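Local coordinates for predicted component of a thermophile-specific DNA repair system, contains a RAMP domain (Methanopyrus kandleri, PDB 4N0L), which is the Csm3 subunit of the type III-A CRISPR system, has an RRM-like fold, binds RNA and may act as an endonuclease, at residues Gly79-Phe90 and Ser123-Ser131; Ile318-Glu326 and Trp336-Leu347. One frame throughout, in Å; residues are numbered along the deposited sequence.

How the contacts relate
Contact 1 and contact 2 lie on opposite sides of the chain's centre, with about 19 Å between their nearest atoms. Contact 1 (79-90 with 123-131) joins two loops and is mostly buried. Main-chain and side-chain hydrogen bonds hold it, beside a zinc site whose ligands His-86 and Cys-88 lie in 79-90. Contact 2 (318-326 with 336-347) is partly buried. It sets the outermost strand 318-321 and the short helix after it against helices 333-338 and 340-345. Its inner part is apolar and its outer part is a salt bridge. The chemistry follows the place in the fold: polar bonds beside a metal in the loops, apolar side chains at the sheet edge.

Contact 1 (Gly79-Phe90 and Ser123-Ser131); sequences GAHHNERHECGF and SAGDGIGFS. With ZN (zinc ion), chain C.
Glu-87 reaches Ala-124 with CG anti to its own carbonyl carbon (chi1 -70°) and the chain extended beyond it. Ala-124 N donates to Glu-87 OE2 at 2.9 Å, from above the carboxylate plane. OG of Ser-123 is anti to its backbone N (chi1 176°) and lies 3.0 Å from Cys-88 O, where a bond is possible but not certain. The same OG accepts from the N of Gly-125 in an ST turn. Main-chain bonds continue the contact. Ile-128 N donates to Glu-87 O at 3.1 Å. Ala-80 N donates to Ile-128 O at 3.0 Å. The imidazole of His-81 has one face over Gly-127 O, and its ND1 donates to Arg-85 O within the ring plane. At the far end, the edge of Phe-90 points at the face of Phe-130, a T-shaped pair with centroids 5.8 Å apart. Asp-126 receives the N of Phe-130 and both N and OG of Ser-131, so its carboxylate fixes the turn that leads into Phe-130. Ile-128 packs its CG2 3.9 Å from ND1 of His-86. That ND1 is bonded to Phe-77 O, which fixes the ring's rotation. NE2 of His-86 and SG of Cys-88 bind zinc at 2.0 and 2.4 Å, and Cys-115 and Cys-118 complete the site. The metal therefore ties the 79-90 loop to the region of helix 116-121. The two main-chain bonds and the Glu-87 bond join the loops themselves. The ligand set of three cysteines and one histidine is consistent with a structural zinc site.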
loop_
_atom_site.group_PDB
_atom_site.type_symbol
_atom_site.label_atom_id
_atom_site.label_comp_id
_atom_site.label_asym_id
_atom_site.label_seq_id
_atom_site.Cartn_x
_atom_site.Cartn_y
_atom_site.Cartn_z
ATOM N N GLY A 79 -20.780 2.896 -2.711
ATOM C CA GLY A 79 -22.029 2.160 -2.810
ATOM C C GLY A 79 -22.643 1.809 -1.468
ATOM O O GLY A 79 -22.880 2.683 -0.633
ATOM N N ALA A 80 -22.874 0.519 -1.255
ATOM C CA ALA A 80 -23.511 0.039 -0.035
ATOM C C ALA A 80 -22.597 0.156 1.185
ATOM O O ALA A 80 -23.042 -0.021 2.317
ATOM C CB ALA A 80 -23.966 -1.403 -0.219
ATOM N N HIS A 81 -21.318 0.434 0.952
ATOM C CA HIS A 81 -20.367 0.614 2.046
ATOM C C HIS A 81 -20.332 2.065 2.539
ATOM O O HIS A 81 -19.590 2.391 3.469
ATOM C CB HIS A 81 -18.967 0.164 1.618
ATOM C CG HIS A 81 -18.802 -1.324 1.561
ATOM N ND1 HIS A 81 -17.699 -1.930 1.003
ATOM C CD2 HIS A 81 -19.602 -2.327 1.997
ATOM C CE1 HIS A 81 -17.824 -3.244 1.094
ATOM N NE2 HIS A 81 -18.975 -3.508 1.694
ATOM N N HIS A 82 -21.110 2.925 1.880
ATOM C CA HIS A 82 -21.369 4.301 2.327
ATOM C C HIS A 82 -20.172 5.256 2.216
ATOM O O HIS A 82 -20.177 6.162 1.376
ATOM C CB HIS A 82 -21.889 4.302 3.772
ATOM C CG HIS A 82 -23.220 3.629 3.937
ATOM N ND1 HIS A 82 -24.417 4.284 3.738
ATOM C CD2 HIS A 82 -23.538 2.360 4.271
ATOM C CE1 HIS A 82 -25.414 3.449 3.950
ATOM N NE2 HIS A 82 -24.909 2.268 4.275
ATOM N N ASN A 83 -19.153 5.063 3.050
ATOM C CA ASN A 83 -18.093 6.065 3.164
ATOM C C ASN A 83 -16.675 5.509 3.307
ATOM O O ASN A 83 -15.729 6.271 3.520
ATOM C CB ASN A 83 -18.388 6.986 4.349
ATOM C CG ASN A 83 -18.528 6.225 5.656
ATOM O OD1 ASN A 83 -18.785 5.020 5.661
ATOM N ND2 ASN A 83 -18.364 6.926 6.770
ATOM N N GLU A 84 -16.523 4.195 3.185
ATOM C CA GLU A 84 -15.205 3.574 3.296
ATOM C C GLU A 84 -15.190 2.181 2.681
ATOM O O GLU A 84 -16.237 1.636 2.328
ATOM C CB GLU A 84 -14.764 3.490 4.758
ATOM C CG GLU A 84 -15.609 2.549 5.598
ATOM C CD GLU A 84 -15.073 2.390 7.007
ATOM O OE1 GLU A 84 -14.218 3.206 7.416
ATOM O OE2 GLU A 84 -15.506 1.450 7.704
ATOM N N ARG A 85 -13.993 1.611 2.574
ATOM C CA ARG A 85 -13.789 0.279 2.012
ATOM C C ARG A 85 -14.483 0.093 0.664
ATOM O O ARG A 85 -15.426 -0.690 0.544
ATOM C CB ARG A 85 -14.275 -0.791 2.997
ATOM N N HIS A 86 -14.023 0.826 -0.346
ATOM C CA HIS A 86 -14.470 0.585 -1.712
ATOM C C HIS A 86 -13.966 -0.771 -2.168
ATOM O O HIS A 86 -12.771 -1.056 -2.082
ATOM C CB HIS A 86 -13.979 1.674 -2.669
ATOM C CG HIS A 86 -13.927 1.240 -4.106
ATOM N ND1 HIS A 86 -14.945 1.497 -4.997
ATOM C CD2 HIS A 86 -12.973 0.577 -4.806
ATOM C CE1 HIS A 86 -14.627 1.004 -6.183
ATOM N NE2 HIS A 86 -13.436 0.442 -6.093
ATOM N N GLU A 87 -14.880 -1.614 -2.634
ATOM C CA GLU A 87 -14.498 -2.895 -3.207
ATOM C C GLU A 87 -15.301 -3.181 -4.468
ATOM O O GLU A 87 -16.531 -3.182 -4.441
ATOM C CB GLU A 87 -14.689 -4.019 -2.187
ATOM C CG GLU A 87 -13.699 -3.987 -1.037
ATOM C CD GLU A 87 -13.988 -5.045 0.005
ATOM O OE1 GLU A 87 -15.016 -4.928 0.703
ATOM O OE2 GLU A 87 -13.185 -5.993 0.128
ATOM N N CYS A 88 -14.602 -3.415 -5.573
ATOM C CA CYS A 88 -15.255 -3.785 -6.823
ATOM C C CYS A 88 -14.520 -4.959 -7.453
ATOM O O CYS A 88 -13.430 -5.328 -7.010
ATOM C CB CYS A 88 -15.306 -2.606 -7.794
ATOM S SG CYS A 88 -13.742 -2.255 -8.627
ATOM N N GLY A 89 -15.111 -5.542 -8.490
ATOM C CA GLY A 89 -14.518 -6.697 -9.134
ATOM C C GLY A 89 -13.830 -6.358 -10.440
ATOM O O GLY A 89 -13.329 -7.243 -11.129
ATOM N N PHE A 90 -13.793 -5.074 -10.781
ATOM C CA PHE A 90 -13.119 -4.633 -11.998
ATOM C C PHE A 90 -11.606 -4.656 -11.791
ATOM O O PHE A 90 -10.949 -3.612 -11.833
ATOM C CB PHE A 90 -13.576 -3.227 -12.392
ATOM C CG PHE A 90 -15.021 -3.144 -12.793
ATOM C CD1 PHE A 90 -15.419 -3.466 -14.081
ATOM C CD2 PHE A 90 -15.984 -2.736 -11.882
ATOM C CE1 PHE A 90 -16.751 -3.387 -14.453
ATOM C CE2 PHE A 90 -17.320 -2.656 -12.247
ATOM C CZ PHE A 90 -17.703 -2.980 -13.534
ATOM N N SER A 123 -9.450 -6.949 -3.142
ATOM C CA SER A 123 -10.880 -6.716 -2.980
ATOM C C SER A 123 -11.597 -8.036 -2.730
ATOM O O SER A 123 -11.205 -9.071 -3.266
ATOM C CB SER A 123 -11.457 -6.019 -4.214
ATOM O OG SER A 123 -12.864 -5.878 -4.116
ATOM N N ALA A 124 -12.645 -7.999 -1.911
ATOM C CA ALA A 124 -13.434 -9.196 -1.624
ATOM C C ALA A 124 -14.373 -9.530 -2.780
ATOM O O ALA A 124 -14.895 -10.641 -2.867
ATOM C CB ALA A 124 -14.222 -9.018 -0.337
ATOM N N GLY A 125 -14.587 -8.556 -3.660
ATOM C CA GLY A 125 -15.485 -8.716 -4.789
ATOM C C GLY A 125 -16.307 -7.462 -5.022
ATOM O O GLY A 125 -15.776 -6.350 -4.972
ATOM N N ASP A 126 -17.601 -7.635 -5.271
ATOM C CA ASP A 126 -18.492 -6.502 -5.498
ATOM C C ASP A 126 -19.045 -5.991 -4.169
ATOM O O ASP A 126 -20.250 -6.033 -3.925
ATOM C CB ASP A 126 -19.633 -6.886 -6.444
ATOM C CG ASP A 126 -20.478 -5.693 -6.862
ATOM O OD1 ASP A 126 -20.000 -4.545 -6.733
ATOM O OD2 ASP A 126 -21.619 -5.902 -7.323
ATOM N N GLY A 127 -18.146 -5.514 -3.312
ATOM C CA GLY A 127 -18.511 -5.036 -1.992
ATOM C C GLY A 127 -19.425 -3.827 -2.020
ATOM O O GLY A 127 -20.288 -3.673 -1.156
ATOM N N ILE A 128 -19.232 -2.961 -3.010
ATOM C CA ILE A 128 -20.060 -1.767 -3.145
ATOM C C ILE A 128 -21.466 -2.123 -3.620
ATOM O O ILE A 128 -22.387 -1.312 -3.518
ATOM C CB ILE A 128 -19.434 -0.751 -4.121
ATOM C CG1 ILE A 128 -19.251 -1.382 -5.501
ATOM C CG2 ILE A 128 -18.097 -0.253 -3.590
ATOM C CD1 ILE A 128 -18.662 -0.440 -6.528
ATOM N N GLY A 129 -21.627 -3.340 -4.131
ATOM C CA GLY A 129 -22.929 -3.824 -4.553
ATOM C C GLY A 129 -23.366 -3.258 -5.889
ATOM O O GLY A 129 -24.551 -3.003 -6.102
ATOM N N PHE A 130 -22.402 -3.046 -6.780
ATOM C CA PHE A 130 -22.654 -2.494 -8.109
ATOM C C PHE A 130 -23.663 -3.334 -8.894
ATOM O O PHE A 130 -24.454 -2.805 -9.677
ATOM C CB PHE A 130 -21.340 -2.391 -8.888
ATOM C CG PHE A 130 -21.477 -1.755 -10.245
ATOM C CD1 PHE A 130 -21.529 -2.534 -11.390
ATOM C CD2 PHE A 130 -21.553 -0.376 -10.375
ATOM C CE1 PHE A 130 -21.651 -1.952 -12.639
ATOM C CE2 PHE A 130 -21.673 0.213 -11.620
ATOM C CZ PHE A 130 -21.724 -0.576 -12.754
ATOM N N SER A 131 -23.628 -4.645 -8.679
ATOM C CA SER A 131 -24.519 -5.563 -9.379
ATOM C C SER A 131 -25.641 -6.061 -8.472
ATOM O O SER A 131 -26.193 -7.137 -8.696
ATOM C CB SER A 131 -23.728 -6.748 -9.943
ATOM O OG SER A 131 -23.251 -7.591 -8.908
HETATM ZN ZN ZN C . -12.382 -1.038 -7.030
HETATM O O HOH W 1 -18.061 -4.801 -8.817
#

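Contact 2 (Ile318-Glu326 and Trp336-Leu347); sequences IVIRARDLE and WVERLDEVVGEL
The indole of Trp-336 and the guanidinium of Arg-339 are the flat groups that meet 318-326. CG2 of Val-343, from its own segment, lies at the indole edge in the ring plane. Ile-320 O, Ala-322 N and Leu-325 CD1 approach the six-membered ring obliquely. CZ3 of Trp-336 is 3.6 Å from CD1 of Leu-325, whose side chain crosses the indole at about a right angle. NE1 of Trp-336 is bonded to Ile-272 O of the neighbouring strand 268-278. The Arg-339 guanidinium, on a chain extended from CG to NE, takes OE1 of Glu-326 at its edge, in plane. Arg-339 NE donates to Glu-326 OE1 at 3.0 Å and 156°, and a weaker bond comes from NH2. The carboxylate plane is turned 78° from the guanidinium, and NE meets OE1 on its anti side. NH1 is bonded to Glu-335 O and has a weak salt bridge to Glu-338. The same CD1 of Leu-325 also touches CG2 of Val-343. CD1 of Ile-320 reaches CB of Glu-346 at 3.6 Å, and its CG1 meets CD2 of Leu-347. CD1 of Ile-318 lies 3.2 Å from Glu-346 O, so the strand's start also packs on the end of 336-347. The helices thus cover one side of edge strand 318-321 in the RRM-like fold. Apolar side chains fill the inner part. The Glu-326 to Arg-339 pair bridges the outer end, and the two acids around Arg-339 probably stabilise its positive charge.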
loop_
_atom_site.group_PDB
_atom_site.type_symbol
_atom_site.label_atom_id
_atom_site.label_comp_id
_atom_site.label_asym_id
_atom_site.label_seq_id
_atom_site.Cartn_x
_atom_site.Cartn_y
_atom_site.Cartn_z
ATOM N N ILE A 318 17.394 -7.402 -11.421
ATOM C CA ILE A 318 17.802 -6.019 -11.620
ATOM C C ILE A 318 17.498 -5.203 -10.369
ATOM O O ILE A 318 16.395 -5.271 -9.827
ATOM C CB ILE A 318 17.099 -5.390 -12.838
ATOM C CG1 ILE A 318 17.653 -5.987 -14.135
ATOM C CG2 ILE A 318 17.271 -3.881 -12.842
ATOM C CD1 ILE A 318 16.996 -5.458 -15.388
ATOM N N VAL A 319 18.485 -4.442 -9.911
ATOM C CA VAL A 319 18.314 -3.574 -8.753
ATOM C C VAL A 319 18.391 -2.110 -9.169
ATOM O O VAL A 319 19.412 -1.659 -9.690
ATOM C CB VAL A 319 19.381 -3.851 -7.672
ATOM C CG1 VAL A 319 19.326 -2.792 -6.577
ATOM C CG2 VAL A 319 19.201 -5.246 -7.087
ATOM N N ILE A 320 17.304 -1.376 -8.954
ATOM C CA ILE A 320 17.289 0.055 -9.236
ATOM C C ILE A 320 17.513 0.836 -7.948
ATOM O O ILE A 320 16.638 0.885 -7.083
ATOM C CB ILE A 320 15.958 0.509 -9.866
ATOM C CG1 ILE A 320 15.586 -0.378 -11.056
ATOM C CG2 ILE A 320 16.040 1.977 -10.273
ATOM C CD1 ILE A 320 16.602 -0.355 -12.171
ATOM N N ARG A 321 18.681 1.457 -7.829
ATOM C CA ARG A 321 19.034 2.203 -6.629
ATOM C C ARG A 321 18.700 3.675 -6.793
ATOM O O ARG A 321 18.706 4.199 -7.908
ATOM C CB ARG A 321 20.523 2.049 -6.310
ATOM C CG ARG A 321 20.952 0.636 -5.967
ATOM C CD ARG A 321 22.466 0.494 -6.014
ATOM N NE ARG A 321 22.901 -0.759 -5.404
ATOM C CZ ARG A 321 23.007 -1.908 -6.062
ATOM N NH1 ARG A 321 23.406 -3.005 -5.433
ATOM N NH2 ARG A 321 22.703 -1.961 -7.351
ATOM N N ALA A 322 18.387 4.333 -5.683
ATOM C CA ALA A 322 18.225 5.781 -5.676
ATOM C C ALA A 322 19.520 6.409 -6.173
ATOM O O ALA A 322 19.515 7.415 -6.884
ATOM C CB ALA A 322 17.881 6.279 -4.286
ATOM N N ARG A 323 20.627 5.790 -5.773
ATOM C CA ARG A 323 21.972 6.203 -6.149
ATOM C C ARG A 323 22.193 6.161 -7.667
ATOM O O ARG A 323 22.999 6.920 -8.204
ATOM C CB ARG A 323 22.978 5.303 -5.415
ATOM C CG ARG A 323 24.363 5.175 -6.024
ATOM C CD ARG A 323 25.214 4.231 -5.179
ATOM N NE ARG A 323 25.560 2.998 -5.880
ATOM C CZ ARG A 323 25.768 1.830 -5.279
ATOM N NH1 ARG A 323 25.647 1.730 -3.962
ATOM N NH2 ARG A 323 26.085 0.758 -5.995
ATOM N N ASP A 324 21.451 5.297 -8.355
ATOM C CA ASP A 324 21.513 5.225 -9.815
ATOM C C ASP A 324 20.796 6.394 -10.486
ATOM O O ASP A 324 21.129 6.769 -11.609
ATOM C CB ASP A 324 20.916 3.908 -10.322
ATOM C CG ASP A 324 21.645 2.693 -9.791
ATOM O OD1 ASP A 324 22.859 2.797 -9.518
ATOM O OD2 ASP A 324 21.005 1.629 -9.661
ATOM N N LEU A 325 19.802 6.953 -9.805
ATOM C CA LEU A 325 18.970 7.994 -10.398
ATOM C C LEU A 325 19.328 9.395 -9.924
ATOM O O LEU A 325 18.992 10.384 -10.576
ATOM C CB LEU A 325 17.497 7.728 -10.091
ATOM C CG LEU A 325 16.960 6.322 -10.360
ATOM C CD1 LEU A 325 15.521 6.230 -9.891
ATOM C CD2 LEU A 325 17.072 5.976 -11.835
ATOM N N GLU A 326 20.031 9.480 -8.802
ATOM C CA GLU A 326 20.223 10.756 -8.131
ATOM C C GLU A 326 21.352 10.653 -7.116
ATOM O O GLU A 326 21.726 9.555 -6.703
ATOM C CB GLU A 326 18.933 11.190 -7.430
ATOM C CG GLU A 326 18.629 12.677 -7.514
ATOM C CD GLU A 326 18.501 13.162 -8.942
ATOM O OE1 GLU A 326 17.574 12.705 -9.645
ATOM O OE2 GLU A 326 19.324 14.002 -9.363
ATOM N N TRP A 336 10.236 9.006 -6.345
ATOM C CA TRP A 336 10.200 7.816 -7.189
ATOM C C TRP A 336 9.177 7.961 -8.312
ATOM O O TRP A 336 9.413 7.513 -9.434
ATOM C CB TRP A 336 9.894 6.569 -6.359
ATOM C CG TRP A 336 11.090 6.031 -5.637
ATOM C CD1 TRP A 336 11.370 6.157 -4.308
ATOM C CD2 TRP A 336 12.175 5.291 -6.209
ATOM N NE1 TRP A 336 12.558 5.534 -4.014
ATOM C CE2 TRP A 336 13.075 4.996 -5.165
ATOM C CE3 TRP A 336 12.474 4.846 -7.502
ATOM C CZ2 TRP A 336 14.251 4.278 -5.371
ATOM C CZ3 TRP A 336 13.643 4.135 -7.706
ATOM C CH2 TRP A 336 14.517 3.858 -6.647
ATOM N N VAL A 337 8.041 8.578 -7.998
ATOM C CA VAL A 337 6.992 8.809 -8.985
ATOM C C VAL A 337 7.518 9.628 -10.157
ATOM O O VAL A 337 7.360 9.247 -11.317
ATOM C CB VAL A 337 5.783 9.545 -8.372
ATOM C CG1 VAL A 337 4.823 9.998 -9.463
ATOM C CG2 VAL A 337 5.066 8.653 -7.383
ATOM N N GLU A 338 8.168 10.743 -9.836
ATOM C CA GLU A 338 8.678 11.674 -10.835
ATOM C C GLU A 338 9.679 11.030 -11.791
ATOM O O GLU A 338 9.897 11.525 -12.895
ATOM C CB GLU A 338 9.320 12.880 -10.145
ATOM C CG GLU A 338 8.315 13.891 -9.614
ATOM C CD GLU A 338 8.887 14.769 -8.517
ATOM O OE1 GLU A 338 10.117 14.731 -8.299
ATOM O OE2 GLU A 338 8.103 15.496 -7.869
ATOM N N ARG A 339 10.280 9.924 -11.367
ATOM C CA ARG A 339 11.310 9.262 -12.159
ATOM C C ARG A 339 10.887 7.864 -12.608
ATOM O O ARG A 339 11.733 7.021 -12.900
ATOM C CB ARG A 339 12.609 9.176 -11.357
ATOM C CG ARG A 339 13.253 10.524 -11.090
ATOM C CD ARG A 339 14.174 10.472 -9.881
ATOM N NE ARG A 339 14.717 11.788 -9.556
ATOM C CZ ARG A 339 14.047 12.733 -8.902
ATOM N NH1 ARG A 339 12.803 12.511 -8.501
ATOM N NH2 ARG A 339 14.620 13.902 -8.653
ATOM N N LEU A 340 9.581 7.622 -12.676
ATOM C CA LEU A 340 9.079 6.275 -12.934
ATOM C C LEU A 340 9.264 5.832 -14.381
ATOM O O LEU A 340 9.485 4.650 -14.644
ATOM C CB LEU A 340 7.603 6.176 -12.562
ATOM C CG LEU A 340 7.322 5.685 -11.146
ATOM C CD1 LEU A 340 5.847 5.414 -10.996
ATOM C CD2 LEU A 340 8.134 4.437 -10.837
ATOM N N ASP A 341 9.161 6.775 -15.313
ATOM C CA ASP A 341 9.454 6.496 -16.715
ATOM C C ASP A 341 10.868 5.953 -16.817
ATOM O O ASP A 341 11.122 4.924 -17.444
ATOM C CB ASP A 341 9.305 7.753 -17.571
ATOM C CG ASP A 341 7.858 8.136 -17.802
ATOM O OD1 ASP A 341 6.980 7.261 -17.654
ATOM O OD2 ASP A 341 7.597 9.313 -18.129
ATOM N N GLU A 342 11.781 6.674 -16.180
ATOM C CA GLU A 342 13.186 6.315 -16.116
ATOM C C GLU A 342 13.384 4.941 -15.471
ATOM O O GLU A 342 14.136 4.110 -15.979
ATOM C CB GLU A 342 13.933 7.401 -15.341
ATOM C CG GLU A 342 15.437 7.341 -15.384
ATOM C CD GLU A 342 16.050 8.715 -15.178
ATOM O OE1 GLU A 342 17.265 8.879 -15.411
ATOM O OE2 GLU A 342 15.305 9.638 -14.783
ATOM N N VAL A 343 12.696 4.707 -14.356
ATOM C CA VAL A 343 12.799 3.446 -13.620
ATOM C C VAL A 343 12.289 2.239 -14.409
ATOM O O VAL A 343 12.998 1.245 -14.565
ATOM C CB VAL A 343 12.034 3.517 -12.281
ATOM C CG1 VAL A 343 11.917 2.134 -11.663
ATOM C CG2 VAL A 343 12.734 4.459 -11.326
ATOM N N VAL A 344 11.053 2.328 -14.896
ATOM C CA VAL A 344 10.409 1.219 -15.596
ATOM C C VAL A 344 11.184 0.829 -16.858
ATOM O O VAL A 344 11.218 -0.342 -17.244
ATOM C CB VAL A 344 8.943 1.569 -15.954
ATOM C CG1 VAL A 344 8.313 0.487 -16.818
ATOM C CG2 VAL A 344 8.128 1.774 -14.687
ATOM N N GLY A 345 11.825 1.814 -17.480
ATOM C CA GLY A 345 12.669 1.575 -18.638
ATOM C C GLY A 345 13.790 0.586 -18.371
ATOM O O GLY A 345 14.243 -0.107 -19.282
ATOM N N GLU A 346 14.241 0.522 -17.121
ATOM C CA GLU A 346 15.360 -0.338 -16.756
ATOM C C GLU A 346 14.903 -1.698 -16.227
ATOM O O GLU A 346 15.728 -2.578 -15.981
ATOM C CB GLU A 346 16.235 0.352 -15.705
ATOM C CG GLU A 346 16.850 1.673 -16.150
ATOM C CD GLU A 346 17.711 1.538 -17.393
ATOM O OE1 GLU A 346 18.386 0.497 -17.544
ATOM O OE2 GLU A 346 17.718 2.478 -18.216
ATOM N N LEU A 347 13.595 -1.875 -16.064
ATOM C CA LEU A 347 13.059 -3.110 -15.493
ATOM C C LEU A 347 12.876 -4.185 -16.562
ATOM O O LEU A 347 12.749 -3.868 -17.743
ATOM C CB LEU A 347 11.729 -2.839 -14.782
ATOM C CG LEU A 347 11.831 -2.036 -13.483
ATOM C CD1 LEU A 347 10.460 -1.551 -13.030
ATOM C CD2 LEU A 347 12.519 -2.843 -12.391
#